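Local coordinates for protein beta-lactamase Rm3 (Uncultured bacterium, PDB 5IQK) that hydrolyses beta-lactam antibiotics as a zinc-dependent subclass B3 metallo-beta-lactamase, at residues A[23-28]-A[227-232]; A[29-34]-A[80-85]; A[42-47]-A[87-92]; A[97-100]-A[106-109]. All coordinates share one frame; numbering follows the deposited sequence.

Contact 1: residues A[23-28]-A[227-232]; sequences TYYVGM and SQLWQR
Y25, at the end of strand 23-25, and L229, in the first turn of helix 229-239, have their CA atoms 10.1 Å apart, and M28 and W230 11.0 Å, so only side chains and the M28 carbonyl bridge the gap. Y25 has CG anti to its backbone N (chi1 -170°), which sends the ring across to the helix. L229 lays its CD2 methyl over one face, 3.5 Å from Y25 CE1, a CH-pi contact. The other face has G27 N above its rim, so leucine and peptide clasp the ring from opposite sides. W230 comes from the leucine side and turns the edge of its six-membered ring toward the phenol in an offset T-shaped pair, planes at 87°; W230 CH2 lies 3.5 Å from Y25 CE2. The hydroxyl is tied down: Y25 OH donates to M28 O at 2.7 Å, in the carbonyl plane, spanning V26 and G27. The same M28 O meets the indole edge at W230 CZ2, 3.5 Å away, while W230 NE1 bonds to K29 O one residue further on. F17 also meets the Y25 ring. The helix start is braced by R232, whose NH1 gives a bond to S227 O. In the metallo-beta-lactamase sandwich fold this packing joins the N-terminal sheet to the helix that follows the last strand of the second sheet.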
loop_
_atom_site.group_PDB
_atom_site.type_symbol
_atom_site.label_atom_id
_atom_site.label_comp_id
_atom_site.label_asym_id
_atom_site.label_seq_id
_atom_site.Cartn_x
_atom_site.Cartn_y
_atom_site.Cartn_z
ATOM N N THR A 23 2.709 -5.870 14.243
ATOM C CA THR A 23 2.717 -5.051 13.021
ATOM C C THR A 23 3.774 -3.946 13.099
ATOM O O THR A 23 3.743 -3.129 14.018
ATOM C CB THR A 23 1.339 -4.410 12.765
ATOM O OG1 THR A 23 0.337 -5.430 12.619
ATOM C CG2 THR A 23 1.370 -3.534 11.488
ATOM N N TYR A 24 4.691 -3.915 12.132
ATOM C CA TYR A 24 5.789 -2.939 12.146
ATOM C C TYR A 24 5.841 -2.136 10.854
ATOM O O TYR A 24 5.504 -2.665 9.795
ATOM C CB TYR A 24 7.132 -3.623 12.309
ATOM C CG TYR A 24 7.255 -4.450 13.565
ATOM C CD1 TYR A 24 7.935 -3.960 14.663
ATOM C CD2 TYR A 24 6.688 -5.716 13.647
ATOM C CE1 TYR A 24 8.059 -4.713 15.823
ATOM C CE2 TYR A 24 6.811 -6.469 14.800
ATOM C CZ TYR A 24 7.494 -5.956 15.882
ATOM O OH TYR A 24 7.616 -6.701 17.035
ATOM N N TYR A 25 6.326 -0.900 10.937
ATOM C CA TYR A 25 6.618 -0.089 9.742
ATOM C C TYR A 25 8.075 -0.271 9.297
ATOM O O TYR A 25 8.993 -0.098 10.098
ATOM C CB TYR A 25 6.345 1.384 10.020
ATOM C CG TYR A 25 6.393 2.257 8.771
ATOM C CD1 TYR A 25 5.288 2.365 7.940
ATOM C CD2 TYR A 25 7.544 2.948 8.430
ATOM C CE1 TYR A 25 5.318 3.163 6.795
ATOM C CE2 TYR A 25 7.586 3.769 7.275
ATOM C CZ TYR A 25 6.474 3.853 6.475
ATOM O OH TYR A 25 6.506 4.636 5.345
ATOM N N VAL A 26 8.289 -0.627 8.030
ATOM C CA VAL A 26 9.646 -0.840 7.520
ATOM C C VAL A 26 9.889 -0.085 6.209
ATOM O O VAL A 26 10.836 -0.392 5.473
ATOM C CB VAL A 26 9.943 -2.344 7.301
ATOM C CG1 VAL A 26 9.999 -3.071 8.633
ATOM C CG2 VAL A 26 8.901 -2.971 6.400
ATOM N N GLY A 27 9.048 0.914 5.948
ATOM C CA GLY A 27 9.115 1.681 4.720
ATOM C C GLY A 27 10.016 2.910 4.775
ATOM O O GLY A 27 10.980 2.977 5.548
ATOM N N MET A 28 9.700 3.879 3.915
ATOM C CA MET A 28 10.507 5.081 3.716
ATOM C C MET A 28 9.688 6.320 4.097
ATOM O O MET A 28 8.540 6.202 4.521
ATOM C CB MET A 28 10.976 5.180 2.252
ATOM C CG MET A 28 12.052 4.177 1.830
ATOM S SD MET A 28 11.591 2.428 1.985
ATOM C CE MET A 28 10.063 2.368 1.036
ATOM N N SER A 227 -2.065 9.413 5.820
ATOM C CA SER A 227 -2.711 9.015 7.073
ATOM C C SER A 227 -2.007 9.665 8.257
ATOM O O SER A 227 -2.121 9.197 9.392
ATOM C CB SER A 227 -2.726 7.491 7.232
ATOM O OG SER A 227 -1.419 6.943 7.352
ATOM N N GLN A 228 -1.282 10.749 7.985
ATOM C CA GLN A 228 -0.592 11.536 9.022
ATOM C C GLN A 228 0.347 10.686 9.878
ATOM O O GLN A 228 0.442 10.876 11.107
ATOM C CB GLN A 228 -1.600 12.242 9.935
ATOM C CG GLN A 228 -2.568 13.174 9.197
ATOM C CD GLN A 228 -3.750 12.412 8.626
ATOM O OE1 GLN A 228 -4.316 11.546 9.296
ATOM N NE2 GLN A 228 -4.119 12.714 7.378
ATOM N N LEU A 229 1.058 9.761 9.239
ATOM C CA LEU A 229 1.862 8.804 10.004
ATOM C C LEU A 229 2.996 9.483 10.756
ATOM O O LEU A 229 3.376 9.022 11.843
ATOM C CB LEU A 229 2.424 7.706 9.100
ATOM C CG LEU A 229 3.104 6.532 9.813
ATOM C CD1 LEU A 229 2.160 5.894 10.827
ATOM C CD2 LEU A 229 3.586 5.494 8.815
ATOM N N TRP A 230 3.563 10.550 10.196
ATOM C CA TRP A 230 4.706 11.171 10.867
ATOM C C TRP A 230 4.275 12.040 12.044
ATOM O O TRP A 230 5.009 12.139 13.035
ATOM C CB TRP A 230 5.560 11.951 9.856
ATOM C CG TRP A 230 5.939 11.100 8.685
ATOM C CD1 TRP A 230 5.923 11.465 7.364
ATOM C CD2 TRP A 230 6.331 9.708 8.712
ATOM N NE1 TRP A 230 6.300 10.402 6.577
ATOM C CE2 TRP A 230 6.549 9.315 7.373
ATOM C CE3 TRP A 230 6.534 8.766 9.737
ATOM C CZ2 TRP A 230 6.953 8.021 7.030
ATOM C CZ3 TRP A 230 6.931 7.481 9.395
ATOM C CH2 TRP A 230 7.137 7.121 8.049
ATOM N N GLN A 231 3.085 12.633 11.978
ATOM C CA GLN A 231 2.536 13.305 13.158
ATOM C C GLN A 231 2.279 12.275 14.263
ATOM O O GLN A 231 2.613 12.490 15.439
ATOM C CB GLN A 231 1.239 14.047 12.848
ATOM C CG GLN A 231 1.398 15.250 11.911
ATOM C CD GLN A 231 1.229 14.876 10.450
ATOM O OE1 GLN A 231 1.561 13.766 10.030
ATOM N NE2 GLN A 231 0.699 15.806 9.665
ATOM N N ARG A 232 1.663 11.167 13.870
ATOM C CA ARG A 232 1.342 10.065 14.783
ATOM C C ARG A 232 2.603 9.481 15.420
ATOM O O ARG A 232 2.644 9.253 16.638
ATOM C CB ARG A 232 0.568 8.989 14.003
ATOM C CG ARG A 232 -0.856 9.434 13.690
ATOM C CD ARG A 232 -1.519 8.628 12.573
ATOM N NE ARG A 232 -1.806 7.236 12.884
ATOM C CZ ARG A 232 -1.881 6.284 11.959
ATOM N NH1 ARG A 232 -1.667 6.578 10.679
ATOM N NH2 ARG A 232 -2.160 5.049 12.309
#

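Contact 2: residues A[29-34]-A[80-85]; sequences KGLSSV and IDHAGG. With ZN (zinc ion), chain D.
A water joins S32 to H82: it donates to S32 O at 2.8 Å and accepts the N-H of H82 ND1 at 2.9 Å. With ND1 used as the donor, H82 turns its other ring nitrogen to the metal, and H82 NE2 binds zinc at 2.0 Å. This second-shell water, backed by S32 O, probably limits rotation of the imidazole; Y177 OH also reaches S32 O, by a weak bond. D81 binds the same ion through one oxygen, with OD2 at 2.0 Å from zinc, and OD1 stays 3.3 Å from the metal, where it takes a bond from a zinc-bound water. That bond ties the water to the carboxylate that shares its metal. A further water and H223 NE2 complete the five zinc ligands. Against this polar cluster L31 supplies the apolar wall. Its side chain crosses that of D81 at about a right angle, CD2 lying 3.5 Å from D81 O and 3.6 Å from D81 OD2, and the same methyl reaches obliquely to H82 CE1. CG of D81 is tucked between its own backbone N and carbonyl carbon (chi1 55°), bringing the carboxylate round beside this leucine. W10 touches both L31 and D81. The adjacent D81 and H82 close the HxHxDH motif begun by H77 and H79, and with H223 they form the Asp-His-His zinc site of subclass B3 metallo-beta-lactamases.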
loop_
_atom_site.group_PDB
_atom_site.type_symbol
_atom_site.label_atom_id
_atom_site.label_comp_id
_atom_site.label_asym_id
_atom_site.label_seq_id
_atom_site.Cartn_x
_atom_site.Cartn_y
_atom_site.Cartn_z
ATOM N N LYS A 29 10.255 7.509 3.923
ATOM C CA LYS A 29 9.555 8.722 4.325
ATOM C C LYS A 29 8.274 8.970 3.507
ATOM O O LYS A 29 7.324 9.573 4.006
ATOM C CB LYS A 29 10.476 9.932 4.215
ATOM C CG LYS A 29 10.073 11.077 5.122
ATOM C CD LYS A 29 10.266 10.717 6.579
ATOM C CE LYS A 29 11.732 10.804 6.994
ATOM N NZ LYS A 29 11.962 10.374 8.397
ATOM N N GLY A 30 8.253 8.526 2.257
ATOM C CA GLY A 30 7.116 8.835 1.395
ATOM C C GLY A 30 6.414 7.635 0.795
ATOM O O GLY A 30 5.474 7.808 0.009
ATOM N N LEU A 31 6.859 6.430 1.166
ATOM C CA LEU A 31 6.311 5.174 0.633
ATOM C C LEU A 31 6.242 4.120 1.732
ATOM O O LEU A 31 7.269 3.798 2.332
ATOM C CB LEU A 31 7.180 4.660 -0.514
ATOM C CG LEU A 31 7.341 5.582 -1.725
ATOM C CD1 LEU A 31 8.447 5.055 -2.626
ATOM C CD2 LEU A 31 6.020 5.682 -2.472
ATOM N N SER A 32 5.061 3.548 1.974
ATOM C CA SER A 32 4.915 2.623 3.094
ATOM C C SER A 32 5.328 1.207 2.728
ATOM O O SER A 32 5.230 0.785 1.579
ATOM C CB SER A 32 3.475 2.617 3.622
ATOM O OG SER A 32 3.117 3.897 4.134
ATOM N N SER A 33 5.844 0.507 3.725
ATOM C CA SER A 33 6.018 -0.936 3.678
ATOM C C SER A 33 5.764 -1.412 5.098
ATOM O O SER A 33 6.200 -0.764 6.047
ATOM C CB SER A 33 7.418 -1.329 3.197
ATOM O OG SER A 33 7.531 -2.749 3.127
ATOM N N VAL A 34 5.033 -2.511 5.254
ATOM C CA VAL A 34 4.610 -2.951 6.578
ATOM C C VAL A 34 4.936 -4.436 6.776
ATOM O O VAL A 34 4.677 -5.263 5.893
ATOM C CB VAL A 34 3.083 -2.700 6.790
ATOM C CG1 VAL A 34 2.566 -3.408 8.051
ATOM C CG2 VAL A 34 2.800 -1.199 6.873
ATOM N N ILE A 80 5.121 1.796 -10.064
ATOM C CA ILE A 80 6.524 1.544 -9.744
ATOM C C ILE A 80 6.907 1.903 -8.303
ATOM O O ILE A 80 7.824 1.300 -7.744
ATOM C CB ILE A 80 7.452 2.301 -10.744
ATOM C CG1 ILE A 80 8.923 1.932 -10.526
ATOM C CG2 ILE A 80 7.243 3.818 -10.656
ATOM C CD1 ILE A 80 9.831 2.300 -11.703
ATOM N N ASP A 81 6.229 2.869 -7.692
ATOM C CA ASP A 81 6.624 3.286 -6.348
ATOM C C ASP A 81 6.068 2.372 -5.251
ATOM O O ASP A 81 6.318 2.631 -4.072
ATOM C CB ASP A 81 6.207 4.741 -6.068
ATOM C CG ASP A 81 4.711 4.983 -6.279
ATOM O OD1 ASP A 81 4.176 4.451 -7.267
ATOM O OD2 ASP A 81 4.078 5.706 -5.469
ATOM N N HIS A 82 5.328 1.320 -5.633
ATOM C CA HIS A 82 4.866 0.301 -4.674
ATOM C C HIS A 82 5.312 -1.097 -5.106
ATOM O O HIS A 82 5.507 -1.998 -4.279
ATOM C CB HIS A 82 3.331 0.377 -4.526
ATOM C CG HIS A 82 2.845 1.748 -4.168
ATOM N ND1 HIS A 82 2.833 2.216 -2.870
ATOM C CD2 HIS A 82 2.448 2.784 -4.943
ATOM C CE1 HIS A 82 2.414 3.468 -2.858
ATOM N NE2 HIS A 82 2.171 3.840 -4.103
ATOM N N ALA A 83 5.489 -1.275 -6.409
ATOM C CA ALA A 83 5.792 -2.589 -6.958
ATOM C C ALA A 83 7.228 -2.722 -7.448
ATOM O O ALA A 83 7.686 -3.835 -7.707
ATOM C CB ALA A 83 4.807 -2.922 -8.112
ATOM N N GLY A 84 7.933 -1.596 -7.570
ATOM C CA GLY A 84 9.283 -1.587 -8.112
ATOM C C GLY A 84 10.304 -2.403 -7.331
ATOM O O GLY A 84 11.245 -2.962 -7.903
ATOM N N GLY A 85 10.133 -2.471 -6.016
ATOM C CA GLY A 85 11.075 -3.197 -5.179
ATOM C C GLY A 85 10.709 -4.664 -5.012
ATOM O O GLY A 85 11.436 -5.427 -4.379
HETATM ZN ZN ZN D . 2.157 5.642 -4.988
HETATM O O HOH W 1 4.955 1.226 -1.203
HETATM O O HOH W 2 1.450 5.915 -6.955
HETATM O O HOH W 3 -0.168 6.050 -5.277
#

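Contact 3: residues A[42-47]-A[87-92]; sequences HVLIDG and AELQRR
The flat group that L89 meets is a peptide, the one joining D46 to G47: L89 CD1 sits 3.5 Å from G47 CA and 4.2 Å from D46 O. On helix 86-93 itself, the guanidinium of R91 has A87 O and E88 CA over one face, away from the contact. The rest of the contact is purely aliphatic. L44 holds CG anti to its backbone N (chi1 -179°), sending its branches from strand 42-45 toward the helix, and its CD2 lies 3.9 Å from L89 CD1 and 4.2 Å from L89 CD2. The two leucines cross at about a right angle, and the CD2 methyl of L44 meets both methyls of L89. Helix 86-93 here covers the inner strands of the seven-stranded sheet, as in the layered metallo-beta-lactamase fold; I73 of the neighbouring strand and I57 of helix 53-62 also touch L89. Past the strand end, D46 takes a positive phi (70°) and its CB points away from the helix, its OD2 being bonded to Y177 OH and S76 OG. With G47 lacking a side chain, L89 CD1 comes right up to the backbone, 7.1 Å separating the two CA atoms.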
loop_
_atom_site.group_PDB
_atom_site.type_symbol
_atom_site.label_atom_id
_atom_site.label_comp_id
_atom_site.label_asym_id
_atom_site.label_seq_id
_atom_site.Cartn_x
_atom_site.Cartn_y
_atom_site.Cartn_z
ATOM N N HIS A 42 6.806 -14.290 8.318
ATOM C CA HIS A 42 6.172 -12.982 8.256
ATOM C C HIS A 42 5.496 -12.644 6.934
ATOM O O HIS A 42 5.751 -13.249 5.893
ATOM C CB HIS A 42 7.188 -11.873 8.535
ATOM C CG HIS A 42 8.203 -12.222 9.572
ATOM N ND1 HIS A 42 7.868 -12.760 10.798
ATOM C CD2 HIS A 42 9.553 -12.129 9.559
ATOM C CE1 HIS A 42 8.966 -12.967 11.500
ATOM N NE2 HIS A 42 10.003 -12.592 10.772
ATOM N N VAL A 43 4.651 -11.632 7.013
ATOM C CA VAL A 43 4.006 -11.045 5.843
ATOM C C VAL A 43 4.578 -9.649 5.647
ATOM O O VAL A 43 4.757 -8.906 6.615
ATOM C CB VAL A 43 2.492 -10.972 6.004
ATOM C CG1 VAL A 43 1.846 -10.317 4.758
ATOM C CG2 VAL A 43 1.924 -12.367 6.223
ATOM N N LEU A 44 4.899 -9.317 4.397
ATOM C CA LEU A 44 5.419 -7.999 4.056
ATOM C C LEU A 44 4.468 -7.353 3.078
ATOM O O LEU A 44 4.046 -7.996 2.125
ATOM C CB LEU A 44 6.825 -8.099 3.463
ATOM C CG LEU A 44 7.524 -6.802 3.071
ATOM C CD1 LEU A 44 7.704 -5.924 4.296
ATOM C CD2 LEU A 44 8.866 -7.100 2.419
ATOM N N ILE A 45 4.101 -6.106 3.343
ATOM C CA ILE A 45 3.183 -5.384 2.475
ATOM C C ILE A 45 3.900 -4.256 1.755
ATOM O O ILE A 45 4.434 -3.343 2.390
ATOM C CB ILE A 45 1.985 -4.822 3.258
ATOM C CG1 ILE A 45 1.329 -5.932 4.084
ATOM C CG2 ILE A 45 0.952 -4.209 2.311
ATOM C CD1 ILE A 45 0.116 -5.474 4.851
ATOM N N ASP A 46 3.892 -4.361 0.424
ATOM C CA ASP A 46 4.454 -3.401 -0.533
ATOM C C ASP A 46 5.985 -3.357 -0.532
ATOM O O ASP A 46 6.647 -3.747 0.443
ATOM C CB ASP A 46 3.873 -2.011 -0.299
ATOM C CG ASP A 46 2.681 -1.726 -1.203
ATOM O OD1 ASP A 46 2.392 -2.565 -2.090
ATOM O OD2 ASP A 46 2.057 -0.654 -1.046
ATOM N N GLY A 47 6.533 -2.908 -1.659
ATOM C CA GLY A 47 7.957 -3.009 -1.922
ATOM C C GLY A 47 8.640 -1.714 -2.337
ATOM O O GLY A 47 9.844 -1.703 -2.616
ATOM N N ALA A 87 10.493 -7.418 -7.044
ATOM C CA ALA A 87 11.339 -8.484 -7.590
ATOM C C ALA A 87 12.505 -8.823 -6.658
ATOM O O ALA A 87 12.832 -10.004 -6.451
ATOM C CB ALA A 87 11.863 -8.098 -8.960
ATOM N N GLU A 88 13.132 -7.796 -6.094
ATOM C CA GLU A 88 14.275 -8.014 -5.201
ATOM C C GLU A 88 13.843 -8.634 -3.878
ATOM O O GLU A 88 14.507 -9.533 -3.358
ATOM C CB GLU A 88 15.022 -6.698 -4.942
ATOM C CG GLU A 88 16.206 -6.845 -3.981
ATOM C CD GLU A 88 17.157 -5.651 -4.011
ATOM O OE1 GLU A 88 16.875 -4.672 -4.738
ATOM O OE2 GLU A 88 18.191 -5.695 -3.306
ATOM N N LEU A 89 12.735 -8.149 -3.327
ATOM C CA LEU A 89 12.220 -8.689 -2.079
ATOM C C LEU A 89 11.847 -10.159 -2.251
ATOM O O LEU A 89 12.132 -10.990 -1.375
ATOM C CB LEU A 89 11.021 -7.878 -1.594
ATOM C CG LEU A 89 11.374 -6.449 -1.182
ATOM C CD1 LEU A 89 10.121 -5.632 -0.940
ATOM C CD2 LEU A 89 12.279 -6.460 0.065
ATOM N N GLN A 90 11.249 -10.487 -3.390
ATOM C CA GLN A 90 10.927 -11.880 -3.690
ATOM C C GLN A 90 12.179 -12.743 -3.790
ATOM O O GLN A 90 12.235 -13.824 -3.211
ATOM C CB GLN A 90 10.129 -11.982 -4.986
ATOM C CG GLN A 90 9.955 -13.404 -5.502
ATOM C CD GLN A 90 8.787 -13.502 -6.462
ATOM O OE1 GLN A 90 8.944 -13.306 -7.668
ATOM N NE2 GLN A 90 7.608 -13.815 -5.933
ATOM N N ARG A 91 13.190 -12.263 -4.504
ATOM C CA ARG A 91 14.425 -13.027 -4.648
ATOM C C ARG A 91 15.088 -13.296 -3.304
ATOM O O ARG A 91 15.613 -14.385 -3.073
ATOM C CB ARG A 91 15.408 -12.305 -5.565
ATOM C CG ARG A 91 15.156 -12.519 -7.042
ATOM C CD ARG A 91 16.370 -12.100 -7.858
ATOM N NE ARG A 91 16.806 -10.741 -7.539
ATOM C CZ ARG A 91 16.312 -9.645 -8.110
ATOM N NH1 ARG A 91 15.354 -9.750 -9.021
ATOM N NH2 ARG A 91 16.767 -8.447 -7.766
ATOM N N ARG A 92 15.048 -12.310 -2.411
ATOM C CA ARG A 92 15.743 -12.425 -1.125
ATOM C C ARG A 92 14.954 -13.254 -0.107
ATOM O O ARG A 92 15.522 -13.768 0.857
ATOM C CB ARG A 92 16.034 -11.034 -0.549
ATOM C CG ARG A 92 17.100 -10.226 -1.307
ATOM C CD ARG A 92 18.503 -10.766 -1.047
ATOM N NE ARG A 92 18.871 -10.681 0.365
ATOM C CZ ARG A 92 19.396 -9.602 0.938
ATOM N NH1 ARG A 92 19.643 -8.518 0.219
ATOM N NH2 ARG A 92 19.685 -9.611 2.229
#

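Contact 4: residues A[97-100]-A[106-109]; sequences VAAS and DLAS
A99, the last residue of strand 96-99, and L107, near the end of helix 101-109, are the closest pair of the two segments, with CA atoms 8.4 Å apart, a gap bridged by side chains alone. L107 does the reaching. Its CD2 methyl lies 3.9 Å from V97 CG1 and also 3.9 Å from A99 CB, fitting between two residues that stand two apart on the strand and so face the same way. A98, between them, turns its methyl to the other side of the sheet, where it meets L74. V97 presents CG1 to the leucine because that branch stands anti to the backbone N (chi1 170°), and its side chain and that of L107 run obliquely past each other; the CB methyl of A99 is short and lets the leucine come in beside it. The helix is the middle element of a beta-alpha-beta crossover from strand 96-99 to the parallel strand 131-133, both in the seven-stranded sheet, and L107 is one of the residues by which it rests on that sheet. Its other neighbours fit this place: M131 on the next strand, L86 on helix 86-93, and Y125 in the connecting loop. V97 and A99 are themselves fixed in the sheet by backbone bonds to R132. Between strand and helix, S100 is the N-cap: its OG caps A103 N at the first turn and is also bonded to G158 O.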
loop_
_atom_site.group_PDB
_atom_site.type_symbol
_atom_site.label_atom_id
_atom_site.label_comp_id
_atom_site.label_asym_id
_atom_site.label_seq_id
_atom_site.Cartn_x
_atom_site.Cartn_y
_atom_site.Cartn_z
ATOM N N VAL A 97 4.236 -13.490 -4.193
ATOM C CA VAL A 97 3.642 -12.161 -4.146
ATOM C C VAL A 97 2.153 -12.236 -4.492
ATOM O O VAL A 97 1.775 -12.827 -5.504
ATOM C CB VAL A 97 4.348 -11.182 -5.120
ATOM C CG1 VAL A 97 3.571 -9.904 -5.238
ATOM C CG2 VAL A 97 5.774 -10.897 -4.657
ATOM N N ALA A 98 1.308 -11.644 -3.657
ATOM C CA ALA A 98 -0.122 -11.617 -3.949
ATOM C C ALA A 98 -0.541 -10.226 -4.420
ATOM O O ALA A 98 -0.197 -9.218 -3.805
ATOM C CB ALA A 98 -0.931 -12.036 -2.731
ATOM N N ALA A 99 -1.287 -10.189 -5.515
ATOM C CA ALA A 99 -1.743 -8.935 -6.100
ATOM C C ALA A 99 -3.057 -9.170 -6.808
ATOM O O ALA A 99 -3.392 -10.312 -7.129
ATOM C CB ALA A 99 -0.714 -8.384 -7.059
ATOM N N SER A 100 -3.792 -8.096 -7.077
ATOM C CA SER A 100 -5.053 -8.217 -7.812
ATOM C C SER A 100 -4.793 -8.721 -9.229
ATOM O O SER A 100 -3.682 -8.600 -9.744
ATOM C CB SER A 100 -5.780 -6.870 -7.864
ATOM O OG SER A 100 -5.077 -5.955 -8.690
ATOM N N ASP A 106 0.455 -5.758 -14.384
ATOM C CA ASP A 106 1.535 -4.767 -14.310
ATOM C C ASP A 106 2.820 -5.394 -13.763
ATOM O O ASP A 106 3.898 -5.221 -14.336
ATOM C CB ASP A 106 1.163 -3.576 -13.416
ATOM C CG ASP A 106 -0.095 -2.861 -13.859
ATOM O OD1 ASP A 106 -0.522 -3.042 -15.014
ATOM O OD2 ASP A 106 -0.653 -2.105 -13.035
ATOM N N LEU A 107 2.697 -6.118 -12.651
ATOM C CA LEU A 107 3.857 -6.718 -11.992
ATOM C C LEU A 107 4.602 -7.676 -12.911
ATOM O O LEU A 107 5.836 -7.678 -12.946
ATOM C CB LEU A 107 3.435 -7.449 -10.716
ATOM C CG LEU A 107 3.400 -6.631 -9.424
ATOM C CD1 LEU A 107 2.525 -5.375 -9.542
ATOM C CD2 LEU A 107 2.938 -7.525 -8.283
ATOM N N ALA A 108 3.847 -8.471 -13.667
ATOM C CA ALA A 108 4.428 -9.485 -14.537
ATOM C C ALA A 108 5.246 -8.888 -15.686
ATOM O O ALA A 108 6.218 -9.497 -16.144
ATOM C CB ALA A 108 3.325 -10.403 -15.091
ATOM N N SER A 109 4.876 -7.695 -16.136
ATOM C CA SER A 109 5.571 -7.080 -17.258
ATOM C C SER A 109 6.480 -5.944 -16.807
ATOM O O SER A 109 7.314 -5.464 -17.571
ATOM C CB SER A 109 4.564 -6.555 -18.284
ATOM O OG SER A 109 3.763 -5.531 -17.718
#

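All four contacts are buried, contact 2 most centrally, its centre about 7 Å from that of the chain against 12 to 13 Å for the others; W230 of contact 1 is partly exposed. Contact 2 is built round metal and water; contacts 3 and 4 are aliphatic helix-on-sheet packing, and contact 1 is aromatic and CH-pi. Contacts 1, 3 and 4 all reach the seven-stranded sheet, with 1 and 4 on opposite sides of the chain's centre. Contact 2 touches each of the others: probable hydrogen bonds run from V26 N to S33 O toward contact 1 and from G47 N to H82 O toward contact 3, and A83 packs on L107 of contact 4. Q90 on V97 joins contacts 3 and 4.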